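Long-range contacts in probable FAD-dependent oxidoreductase PA4991 (Pseudomonas aeruginosa PAO1, PDB 5EZ7), which probably acts as a FAD-dependent oxidoreductase of the DAO family, with one FAD bound per monomer and a physiological substrate still unknown: residues A[6-11]-A[197-202]; A[135-140]-A[240-245]; A[233-238]-A[262-267]. One frame throughout, in Å; residues are numbered along the deposited sequence.

Contact 1: residues A[6-11]-A[197-202]; sequences LSTDIL and IRAQRV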
# COMPACT_ATOMS: atom_id res chain seq x y z
N LEU A 6 -28.95 2.82 4.18
CA LEU A 6 -28.09 2.06 5.06
C LEU A 6 -27.70 2.85 6.29
O LEU A 6 -27.73 4.07 6.28
CB LEU A 6 -26.81 1.62 4.36
CG LEU A 6 -26.88 0.84 3.03
CD1 LEU A 6 -25.49 0.35 2.65
CD2 LEU A 6 -27.85 -0.33 3.08
N SER A 7 -27.28 2.12 7.31
CA SER A 7 -26.90 2.66 8.60
C SER A 7 -25.73 1.80 9.11
O SER A 7 -25.84 0.58 9.09
CB SER A 7 -28.15 2.56 9.49
OG SER A 7 -27.88 2.72 10.84
N THR A 8 -24.60 2.42 9.46
CA THR A 8 -23.49 1.73 10.14
C THR A 8 -22.84 2.65 11.16
O THR A 8 -23.32 3.77 11.40
CB THR A 8 -22.34 1.24 9.18
OG1 THR A 8 -21.97 2.28 8.25
CG2 THR A 8 -22.72 -0.08 8.52
N ASP A 9 -21.73 2.18 11.73
CA ASP A 9 -20.92 2.95 12.62
C ASP A 9 -19.90 3.78 11.87
O ASP A 9 -19.88 4.98 12.08
CB ASP A 9 -20.25 2.05 13.67
CG ASP A 9 -21.29 1.28 14.53
OD1 ASP A 9 -22.33 1.87 14.95
OD2 ASP A 9 -21.05 0.07 14.74
N ILE A 10 -19.02 3.14 11.10
CA ILE A 10 -17.96 3.85 10.35
C ILE A 10 -18.09 3.53 8.87
O ILE A 10 -18.21 2.37 8.48
CB ILE A 10 -16.53 3.62 10.92
CG1 ILE A 10 -16.42 4.25 12.32
CG2 ILE A 10 -15.47 4.36 10.11
CD1 ILE A 10 -16.67 3.24 13.36
N LEU A 11 -18.14 4.59 8.08
CA LEU A 11 -18.20 4.54 6.63
C LEU A 11 -16.82 4.92 6.07
O LEU A 11 -16.37 6.02 6.34
CB LEU A 11 -19.26 5.53 6.20
CG LEU A 11 -19.52 5.85 4.74
CD1 LEU A 11 -19.72 4.62 3.86
CD2 LEU A 11 -20.74 6.80 4.71
N ILE A 197 -26.49 6.67 3.29
CA ILE A 197 -25.76 5.81 4.22
C ILE A 197 -25.37 6.63 5.45
O ILE A 197 -24.48 7.44 5.37
CB ILE A 197 -24.45 5.29 3.60
CG1 ILE A 197 -24.77 4.53 2.28
CG2 ILE A 197 -23.68 4.42 4.61
CD1 ILE A 197 -23.56 3.90 1.62
N ARG A 198 -25.99 6.35 6.57
CA ARG A 198 -25.77 7.14 7.78
C ARG A 198 -24.66 6.51 8.60
O ARG A 198 -24.57 5.29 8.67
CB ARG A 198 -27.07 7.23 8.59
CG ARG A 198 -28.15 8.02 7.86
CD ARG A 198 -29.43 8.31 8.67
NE ARG A 198 -29.71 9.75 8.61
CZ ARG A 198 -30.15 10.41 7.52
NH1 ARG A 198 -30.41 9.76 6.38
NH2 ARG A 198 -30.32 11.72 7.57
N ALA A 199 -23.81 7.33 9.22
CA ALA A 199 -22.67 6.78 10.00
C ALA A 199 -22.15 7.75 11.02
O ALA A 199 -22.27 8.92 10.81
CB ALA A 199 -21.53 6.40 9.08
N GLN A 200 -21.61 7.21 12.13
CA GLN A 200 -21.21 8.03 13.29
C GLN A 200 -20.00 8.79 12.88
O GLN A 200 -19.76 9.91 13.35
CB GLN A 200 -20.90 7.21 14.56
CG GLN A 200 -21.97 6.24 15.02
CD GLN A 200 -21.71 5.72 16.43
OE1 GLN A 200 -21.67 6.49 17.40
NE2 GLN A 200 -21.54 4.40 16.57
N ARG A 201 -19.20 8.16 12.01
CA ARG A 201 -18.05 8.83 11.37
C ARG A 201 -17.89 8.45 9.93
O ARG A 201 -18.38 7.42 9.53
CB ARG A 201 -16.75 8.46 12.09
CG ARG A 201 -16.67 9.01 13.50
CD ARG A 201 -16.56 10.52 13.52
NE ARG A 201 -16.29 11.05 14.85
CZ ARG A 201 -17.18 11.43 15.76
NH1 ARG A 201 -18.50 11.34 15.57
NH2 ARG A 201 -16.73 11.93 16.91
N VAL A 202 -17.13 9.27 9.20
CA VAL A 202 -16.76 9.02 7.80
C VAL A 202 -15.24 9.19 7.72
O VAL A 202 -14.68 10.23 8.14
CB VAL A 202 -17.45 10.00 6.81
CG1 VAL A 202 -17.01 9.73 5.35
CG2 VAL A 202 -18.96 9.90 6.89
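Residues 6-11 and 197-202 run parallel, L6 bridging I197 and S7 bridging R198 in one sheet, I10 bridging R201 and L11 bridging V202 in another, with no beta bridge at T8-D9 and A199-Q200 between them. At the first end R198 N gives to L6 O (2.9 Å) and T8 N to R198 O, the latter nearly straight at 171°. At the second, L11 N reaches R201 O at 3.2 Å. In between, D9 O is gripped twice: R201 N comes in almost head-on to the carbonyl, while the shorter bond, from Q200 N (2.8 Å), is more bent. Strand 10-13 leads into what is probably the GxGxxG turn, consistent with the Rossmann-type fold of this family.

The apolar side chains gather on the face that carries L6, L11, I197 and V202. L6 and I197 lie side by side, CB against CG1 at 4.1 Å. L11 crosses I197 at about a right angle; with CG anti to the backbone N (chi1 174°), its CD1 and CD2 both reach I197 CG2, CD2 at 3.8 Å. The backbone itself sets L11 CB against A199 CB (3.8 Å). V34 and V36 of the neighbouring strand 33-37, and L190 of strand 186-192, also touch L11.

D9 and Q200 run alongside each other, and NE2 meets D9 OD1 at 3.1 Å from above the carboxylate, the two planes 66° apart. Each end has other partners: H371 and the backbone N atoms of S369 and A32 give to the carboxylate of D9, while Q200 NE2 also gives to R367 O. The buried D9 carboxylate is surrounded by donors, which would probably stabilise its negative charge and fix its rotation, tying the paired strands to the segment around R367-H371.

Contact 2: residues A[135-140]-A[240-245]; sequences PPALRD and KPLYAH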
# COMPACT_ATOMS: atom_id res chain seq x y z
N PRO A 135 20.66 -14.24 -1.03
CA PRO A 135 19.56 -14.38 -2.03
C PRO A 135 20.06 -15.09 -3.31
O PRO A 135 21.23 -14.89 -3.71
CB PRO A 135 19.15 -12.94 -2.32
CG PRO A 135 19.68 -12.12 -1.19
CD PRO A 135 20.83 -12.84 -0.58
N PRO A 136 19.19 -15.93 -3.93
CA PRO A 136 19.55 -16.68 -5.14
C PRO A 136 20.29 -15.88 -6.23
O PRO A 136 21.29 -16.35 -6.78
CB PRO A 136 18.19 -17.16 -5.65
CG PRO A 136 17.41 -17.41 -4.40
CD PRO A 136 17.81 -16.28 -3.48
N ALA A 137 19.82 -14.66 -6.48
CA ALA A 137 20.41 -13.76 -7.48
C ALA A 137 21.83 -13.24 -7.14
O ALA A 137 22.48 -12.66 -8.00
CB ALA A 137 19.46 -12.59 -7.74
N LEU A 138 22.28 -13.42 -5.89
CA LEU A 138 23.62 -13.03 -5.46
C LEU A 138 24.53 -14.22 -5.07
O LEU A 138 25.60 -14.01 -4.49
CB LEU A 138 23.48 -12.09 -4.26
CG LEU A 138 22.67 -10.82 -4.45
CD1 LEU A 138 22.64 -10.09 -3.14
CD2 LEU A 138 23.28 -9.94 -5.51
N ARG A 139 24.12 -15.45 -5.39
CA ARG A 139 24.92 -16.63 -5.08
C ARG A 139 26.11 -16.81 -5.99
O ARG A 139 27.04 -17.49 -5.61
CB ARG A 139 24.08 -17.91 -5.04
CG ARG A 139 23.52 -18.19 -3.66
CD ARG A 139 22.34 -19.15 -3.68
NE ARG A 139 21.46 -18.93 -2.54
CZ ARG A 139 20.22 -19.41 -2.41
NH1 ARG A 139 19.66 -20.15 -3.37
NH2 ARG A 139 19.52 -19.13 -1.32
N ASP A 140 26.09 -16.20 -7.16
CA ASP A 140 27.18 -16.26 -8.14
C ASP A 140 28.57 -15.94 -7.56
O ASP A 140 28.69 -15.15 -6.62
CB ASP A 140 26.89 -15.30 -9.31
CG ASP A 140 27.69 -15.64 -10.56
OD1 ASP A 140 27.25 -16.54 -11.30
OD2 ASP A 140 28.76 -15.01 -10.78
N LYS A 240 16.37 -14.70 -11.12
CA LYS A 240 16.45 -15.42 -9.87
C LYS A 240 15.92 -14.47 -8.80
O LYS A 240 16.08 -13.24 -8.91
CB LYS A 240 17.87 -15.86 -9.58
CG LYS A 240 18.42 -16.80 -10.65
CD LYS A 240 19.56 -17.66 -10.13
CE LYS A 240 20.16 -18.60 -11.18
NZ LYS A 240 21.24 -17.94 -12.00
N PRO A 241 15.25 -15.03 -7.77
CA PRO A 241 14.64 -14.17 -6.75
C PRO A 241 15.67 -13.24 -6.03
O PRO A 241 16.79 -13.64 -5.72
CB PRO A 241 13.98 -15.13 -5.78
CG PRO A 241 14.06 -16.49 -6.39
CD PRO A 241 15.03 -16.47 -7.52
N LEU A 242 15.22 -12.01 -5.80
CA LEU A 242 15.97 -10.97 -5.21
C LEU A 242 15.04 -9.90 -4.61
O LEU A 242 14.06 -9.42 -5.28
CB LEU A 242 16.79 -10.33 -6.30
CG LEU A 242 17.67 -9.16 -5.91
CD1 LEU A 242 18.63 -9.49 -4.74
CD2 LEU A 242 18.40 -8.77 -7.17
N TYR A 243 15.36 -9.51 -3.38
CA TYR A 243 14.62 -8.47 -2.64
C TYR A 243 15.66 -7.62 -1.92
O TYR A 243 16.19 -8.05 -0.91
CB TYR A 243 13.63 -9.11 -1.66
CG TYR A 243 12.70 -10.08 -2.36
CD1 TYR A 243 13.07 -11.41 -2.60
CD2 TYR A 243 11.47 -9.66 -2.83
CE1 TYR A 243 12.20 -12.27 -3.27
CE2 TYR A 243 10.62 -10.51 -3.50
CZ TYR A 243 10.98 -11.80 -3.72
OH TYR A 243 10.10 -12.60 -4.42
N ALA A 244 16.00 -6.44 -2.46
CA ALA A 244 17.15 -5.72 -1.95
C ALA A 244 17.19 -4.24 -2.27
O ALA A 244 16.72 -3.82 -3.32
CB ALA A 244 18.42 -6.40 -2.44
N HIS A 245 17.74 -3.45 -1.36
CA HIS A 245 18.16 -2.08 -1.65
C HIS A 245 19.65 -2.12 -2.03
O HIS A 245 20.45 -2.61 -1.25
CB HIS A 245 18.04 -1.20 -0.41
CG HIS A 245 16.67 -1.13 0.18
ND1 HIS A 245 15.56 -0.70 -0.52
CD2 HIS A 245 16.25 -1.34 1.45
CE1 HIS A 245 14.51 -0.70 0.27
NE2 HIS A 245 14.90 -1.10 1.47
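P136 and A137 meet K240, P241 and L242 where a short 3-10 turn, in the loop between strands 127-129 and 146-149, packs against an irregular segment leading into strand 244-246 of the same mixed sheet, which also holds strands 102-105 and 255-261. One backbone bond joins the two: A137 N gives to P241 O at 3.3 Å, with 154° at the hydrogen.

Around that bond the packing is apolar. The rings of P136 and P241 cross at about a right angle, P136 CB resting on P241 CD at 3.7 Å, and P136 CD lies beside the accepting carbonyl. The methyl of A137 points into the other segment and meets P241 O, K240 O and L242 CB. A chi1 of 179° swings the L242 branch away from its own N, sending CD1 toward P135 CB (4.2 Å) and L138 CG, and CD2 toward A137 CB. K240 contributes the base of its chain, CB lying near the backbone of A137.

The 3-10 turn is closed by L138 N giving to P135 O at 2.8 Å. Two tryptophans hold the carbonyls from outside: W302 NE1 gives to A137 O and W269 NE1 to K240 O, while T259 OG1 takes L242 O as its partner. L300 touches both L138 and L242. The guanidinium of R139 turns a face to P136, whose CA stands 3.7 Å above its plane, offset toward the rim.

Contact 3: residues A[233-238]-A[262-267]; sequences MVKAAT and TRDGQS
The ionic part of the contact is a salt bridge between K235 and D264. K235 leaves its strand fully extended, a chi1 of -179° starting the straight run, and meets the carboxylate coming from the opposite direction; NZ lies 2.7 Å from OD2, on its syn side and 16° out of the plane.

Hydrogen bonds within residues 262-267 hold that carboxylate in place. T262 to G265 form a type I beta turn, and D264 OD1 accepts from Q266 N (3.0 Å, nearly along the C-O axis), which makes an Asx turn. T262 OG1 gives to the same oxygen at 2.8 Å, from above the carboxylate plane. With OD1 taken by two donors and OD2 left to K235, the carboxylate is probably held turned to the lysine.

Between these two segments backbone pairing is slight. A236 and S267 form an antiparallel hydrogen-bonded pair, but the bond from A236 N to S267 O is weak at 3.4 Å; K235 CA-H also points at S267 O. Pairing continues through V234 and W269.

Van der Waals packing falls mainly to Q266, which crosses the lysine chain at about a right angle. Its OE1 lies 3.4 Å from K235 CE and nearly as close to CG, and its amide group reaches on beside A237.

The contact joins the end of strand 224-236 to the hairpin connection between strands 255-261 and 267-272. Strand 309-320 flanks 224-236 on its other edge, with Q309 and W310 touching K235 and V234. F391 also touches K235, and E388 of helix 386-389 packs on T262.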
# COMPACT_ATOMS: atom_id res chain seq x y z
N MET A 233 9.93 -2.45 -15.00
CA MET A 233 9.66 -3.89 -14.82
C MET A 233 10.47 -4.65 -15.90
O MET A 233 10.43 -4.27 -17.08
CB MET A 233 8.17 -4.20 -15.00
CG MET A 233 7.24 -3.66 -13.92
SD MET A 233 5.46 -3.85 -14.25
CE MET A 233 5.20 -2.65 -15.52
N VAL A 234 11.18 -5.71 -15.48
CA VAL A 234 11.83 -6.65 -16.42
C VAL A 234 11.22 -8.03 -16.24
O VAL A 234 11.16 -8.54 -15.12
CB VAL A 234 13.33 -6.84 -16.14
CG1 VAL A 234 14.02 -7.40 -17.37
CG2 VAL A 234 13.95 -5.57 -15.70
N LYS A 235 10.82 -8.65 -17.34
CA LYS A 235 10.28 -10.00 -17.33
C LYS A 235 11.15 -11.00 -18.15
O LYS A 235 11.43 -10.79 -19.30
CB LYS A 235 8.86 -9.96 -17.88
CG LYS A 235 8.22 -11.34 -17.88
CD LYS A 235 6.69 -11.30 -18.07
CE LYS A 235 6.20 -12.75 -18.12
NZ LYS A 235 4.79 -12.91 -18.51
N ALA A 236 11.54 -12.09 -17.53
CA ALA A 236 12.32 -13.11 -18.19
C ALA A 236 12.22 -14.43 -17.46
O ALA A 236 11.91 -14.49 -16.29
CB ALA A 236 13.76 -12.66 -18.26
N ALA A 237 12.49 -15.49 -18.16
CA ALA A 237 12.65 -16.81 -17.60
C ALA A 237 13.90 -16.96 -16.72
O ALA A 237 13.95 -17.83 -15.85
CB ALA A 237 12.75 -17.83 -18.76
N THR A 238 14.94 -16.17 -16.98
CA THR A 238 16.27 -16.37 -16.38
C THR A 238 16.44 -15.68 -15.01
O THR A 238 17.47 -15.82 -14.35
CB THR A 238 17.41 -15.87 -17.34
OG1 THR A 238 17.19 -14.49 -17.66
CG2 THR A 238 17.45 -16.68 -18.61
N THR A 262 4.99 -14.74 -12.08
CA THR A 262 3.85 -14.50 -12.93
C THR A 262 3.11 -15.78 -13.16
O THR A 262 3.66 -16.86 -12.96
CB THR A 262 4.23 -13.82 -14.26
OG1 THR A 262 5.28 -14.53 -14.95
CG2 THR A 262 4.69 -12.44 -13.99
N ARG A 263 1.85 -15.66 -13.56
CA ARG A 263 0.98 -16.85 -13.81
C ARG A 263 1.52 -17.84 -14.81
O ARG A 263 1.28 -19.01 -14.66
CB ARG A 263 -0.44 -16.46 -14.23
CG ARG A 263 -1.36 -16.21 -13.05
CD ARG A 263 -2.75 -15.78 -13.49
NE ARG A 263 -3.08 -14.48 -12.88
CZ ARG A 263 -3.08 -13.29 -13.50
NH1 ARG A 263 -2.78 -13.17 -14.80
NH2 ARG A 263 -3.40 -12.17 -12.80
N ASP A 264 2.25 -17.38 -15.81
CA ASP A 264 2.88 -18.26 -16.81
C ASP A 264 4.25 -18.86 -16.40
O ASP A 264 4.93 -19.41 -17.26
CB ASP A 264 3.05 -17.50 -18.12
CG ASP A 264 4.04 -16.33 -18.00
OD1 ASP A 264 4.93 -16.29 -17.09
OD2 ASP A 264 3.92 -15.40 -18.80
N GLY A 265 4.67 -18.71 -15.14
CA GLY A 265 5.91 -19.37 -14.66
C GLY A 265 7.23 -18.60 -14.87
O GLY A 265 8.29 -19.10 -14.54
N GLN A 266 7.15 -17.39 -15.40
CA GLN A 266 8.28 -16.49 -15.41
C GLN A 266 8.20 -15.63 -14.15
O GLN A 266 7.34 -15.87 -13.29
CB GLN A 266 8.25 -15.65 -16.69
CG GLN A 266 8.48 -16.51 -17.92
CD GLN A 266 8.74 -15.72 -19.20
OE1 GLN A 266 8.89 -14.49 -19.22
NE2 GLN A 266 8.81 -16.46 -20.30
N SER A 267 9.14 -14.69 -14.03
CA SER A 267 9.22 -13.73 -12.94
C SER A 267 9.37 -12.38 -13.49
O SER A 267 9.75 -12.20 -14.65
CB SER A 267 10.46 -13.94 -12.10
OG SER A 267 10.52 -15.27 -11.71

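In the fold
Contact 1 lies far from the other two, on the opposite side of the chain's centre: its centre is about 47 Å from that of contact 2 and about 44 Å from that of contact 3. It takes in part of the sheet that carries strand 10-13, with the side chain of L11 about 9 Å from FAD. Contacts 2 and 3, with centres about 15 Å apart, share the eight-stranded mixed sheet; T238 and K240 end and begin adjoining segments on the way from strand 224-236 to strand 244-246. In contact 2, L242 stands about 14 Å from FAD by side chain, and in contact 3 the side chain of V234 is about 11 Å from that of FAD-binding Q50.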